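Local coordinates for capsule biosynthesis protein capD (Bacillus anthracis, PDB 3G9K) that cleaves the poly-gamma-D-glutamate capsule and joins it through an amide bond to meso-diaminopimelic acid of the peptidoglycan scaffold, at residues T1-I6 with V13-N18. Residues are numbered along the deposited sequence; the frame is centred on the assembly and turned at random.
Sequences TTHFVI and VVSSTN. With GLU (glutamic acid), chain F.
Phe4 and Ser16 meet because CG of Phe4 stands between its own backbone N and carbonyl carbon (chi1 69°), which carries the ring across to Ser16, whose CB approaches it obliquely, 3.5 Å from Phe4 CZ. Val14 CG1 also approaches this ring obliquely, 4.3 Å from Phe4 CE2. On the other face of the sheet, His3 has CG trans to the backbone N (chi1 -168°); Ser16 O lies over one face of its imidazole, and Ser15 OG lies at the ring edge, 3.0 Å from His3 NE2. Thr1 turns CG2 rather than OG1 toward the second strand, CG2 lying 3.3 Å from Thr17 OG1, a buried hydroxyl that has no polar partner in the model. Thr1 OG1 instead donates a hydrogen bond to OXT of the bound glutamate (2.7 Å), while the terminal Thr1 N bonds OE2 of the same ligand at 3.1 Å; Thr19 OG1 is also hydrogen-bonded to Thr1 OG1, and Arg169 binds the ligand too. Six backbone hydrogen bonds close the ladder in the hydrogen-bonded pairs Thr2–Asn18, Phe4–Ser16 and Ile6–Val14, the straightest from Ser16 N to Phe4 O (172°). Ser16 OG is satisfied by Gly70 O of the other capD chain, and Thr2 OG1 by Glu59 OE1 of that chain; a strand of that chain pairs antiparallel with hairpin residues, among them Val13 to Asn18, so the sheet runs on across the interface. Strands 2–7 and 13–19 thus form an antiparallel beta hairpin starting at the catalytic N-terminal threonine, the arrangement of an Ntn hydrolase of the gamma-glutamyltransferase family, with the nucleophile Thr1 itself lining the glutamate pocket.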
loop_
_atom_site.group_PDB
_atom_site.type_symbol
_atom_site.label_atom_id
_atom_site.label_comp_id
_atom_site.label_asym_id
_atom_site.label_seq_id
_atom_site.Cartn_x
_atom_site.Cartn_y
_atom_site.Cartn_z
ATOM N N THR B 1 -1.122 -1.701 -6.316
ATOM C CA THR B 1 -1.006 -1.252 -4.891
ATOM C C THR B 1 0.373 -0.635 -4.704
ATOM O O THR B 1 1.343 -1.074 -5.321
ATOM C CB THR B 1 -1.243 -2.421 -3.946
ATOM O OG1 THR B 1 -2.460 -3.065 -4.350
ATOM C CG2 THR B 1 -1.333 -1.984 -2.439
ATOM N N THR B 2 0.426 0.411 -3.907
ATOM C CA THR B 2 1.687 1.093 -3.577
ATOM C C THR B 2 1.610 1.432 -2.109
ATOM O O THR B 2 0.536 1.782 -1.640
ATOM C CB THR B 2 1.882 2.349 -4.444
ATOM O OG1 THR B 2 3.270 2.770 -4.402
ATOM C CG2 THR B 2 0.956 3.474 -3.982
ATOM N N HIS B 3 2.738 1.298 -1.395
ATOM C CA HIS B 3 2.816 1.684 -0.020
ATOM C C HIS B 3 3.921 2.747 0.177
ATOM O O HIS B 3 5.032 2.549 -0.317
ATOM C CB HIS B 3 3.121 0.541 0.875
ATOM C CG HIS B 3 2.917 0.906 2.290
ATOM N ND1 HIS B 3 3.951 1.278 3.109
ATOM C CD2 HIS B 3 1.789 1.083 3.000
ATOM C CE1 HIS B 3 3.466 1.667 4.268
ATOM N NE2 HIS B 3 2.156 1.538 4.230
ATOM N N PHE B 4 3.608 3.849 0.873
ATOM C CA PHE B 4 4.646 4.816 1.292
ATOM C C PHE B 4 4.580 5.150 2.815
ATOM O O PHE B 4 3.597 4.882 3.510
ATOM C CB PHE B 4 4.608 6.062 0.376
ATOM C CG PHE B 4 3.378 6.901 0.559
ATOM C CD1 PHE B 4 2.240 6.627 -0.166
ATOM C CD2 PHE B 4 3.329 7.902 1.549
ATOM C CE1 PHE B 4 1.098 7.381 -0.006
ATOM C CE2 PHE B 4 2.218 8.666 1.724
ATOM C CZ PHE B 4 1.074 8.401 0.952
ATOM N N VAL B 5 5.693 5.690 3.321
ATOM C CA VAL B 5 5.835 6.111 4.713
ATOM C C VAL B 5 6.548 7.451 4.736
ATOM O O VAL B 5 7.519 7.653 3.985
ATOM C CB VAL B 5 6.637 5.082 5.530
ATOM C CG1 VAL B 5 6.586 5.436 7.053
ATOM C CG2 VAL B 5 6.098 3.655 5.232
ATOM N N ILE B 6 6.026 8.349 5.555
ATOM C CA ILE B 6 6.604 9.688 5.748
ATOM C C ILE B 6 6.733 9.963 7.230
ATOM O O ILE B 6 5.852 9.618 7.968
ATOM C CB ILE B 6 5.728 10.738 5.151
ATOM C CG1 ILE B 6 5.494 10.410 3.680
ATOM C CG2 ILE B 6 6.394 12.159 5.292
ATOM C CD1 ILE B 6 4.511 11.344 3.023
ATOM N N VAL B 13 3.989 10.271 11.894
ATOM C CA VAL B 13 4.272 9.224 10.909
ATOM C C VAL B 13 2.996 8.950 10.132
ATOM O O VAL B 13 1.910 8.743 10.670
ATOM C CB VAL B 13 4.955 7.952 11.517
ATOM C CG1 VAL B 13 4.485 7.671 12.895
ATOM C CG2 VAL B 13 4.849 6.693 10.628
ATOM N N VAL B 14 3.127 8.998 8.826
ATOM C CA VAL B 14 2.052 8.566 7.985
ATOM C C VAL B 14 2.479 7.251 7.324
ATOM O O VAL B 14 3.583 7.167 6.750
ATOM C CB VAL B 14 1.790 9.597 6.841
ATOM C CG1 VAL B 14 0.842 9.003 5.791
ATOM C CG2 VAL B 14 1.265 10.959 7.396
ATOM N N SER B 15 1.572 6.293 7.295
ATOM C CA SER B 15 1.797 5.033 6.575
ATOM C C SER B 15 0.559 4.828 5.732
ATOM O O SER B 15 -0.551 4.661 6.287
ATOM C CB SER B 15 1.980 3.914 7.578
ATOM O OG SER B 15 2.378 2.713 6.982
ATOM N N SER B 16 0.725 4.834 4.412
ATOM C CA SER B 16 -0.441 4.818 3.515
ATOM C C SER B 16 -0.272 3.788 2.418
ATOM O O SER B 16 0.817 3.634 1.849
ATOM C CB SER B 16 -0.696 6.205 2.952
ATOM O OG SER B 16 -1.717 6.167 1.965
ATOM N N THR B 17 -1.339 3.021 2.180
ATOM C CA THR B 17 -1.380 2.180 0.977
ATOM C C THR B 17 -2.569 2.492 0.051
ATOM O O THR B 17 -3.710 2.549 0.460
ATOM C CB THR B 17 -0.990 0.638 1.273
ATOM O OG1 THR B 17 -1.607 -0.309 0.374
ATOM C CG2 THR B 17 -0.993 0.241 2.706
ATOM N N ASN B 18 -2.248 2.791 -1.206
ATOM C CA ASN B 18 -3.221 3.145 -2.207
ATOM C C ASN B 18 -3.239 2.096 -3.302
ATOM O O ASN B 18 -2.220 1.448 -3.554
ATOM C CB ASN B 18 -2.881 4.486 -2.827
ATOM C CG ASN B 18 -2.910 5.643 -1.807
ATOM O OD1 ASN B 18 -3.632 5.587 -0.815
ATOM N ND2 ASN B 18 -2.136 6.694 -2.080
HETATM N N GLU F . -3.443 -8.193 -5.945
HETATM C CA GLU F . -2.471 -7.152 -5.637
HETATM C C GLU F . -3.064 -6.038 -4.750
HETATM O O GLU F . -4.100 -5.481 -5.113
HETATM C CB GLU F . -1.966 -6.582 -6.965
HETATM C CG GLU F . -1.332 -5.207 -6.884
HETATM C CD GLU F . -0.001 -5.189 -6.180
HETATM O OE1 GLU F . 0.298 -6.123 -5.406
HETATM O OE2 GLU F . 0.719 -4.199 -6.404
HETATM O OXT GLU F . -2.549 -5.646 -3.677
#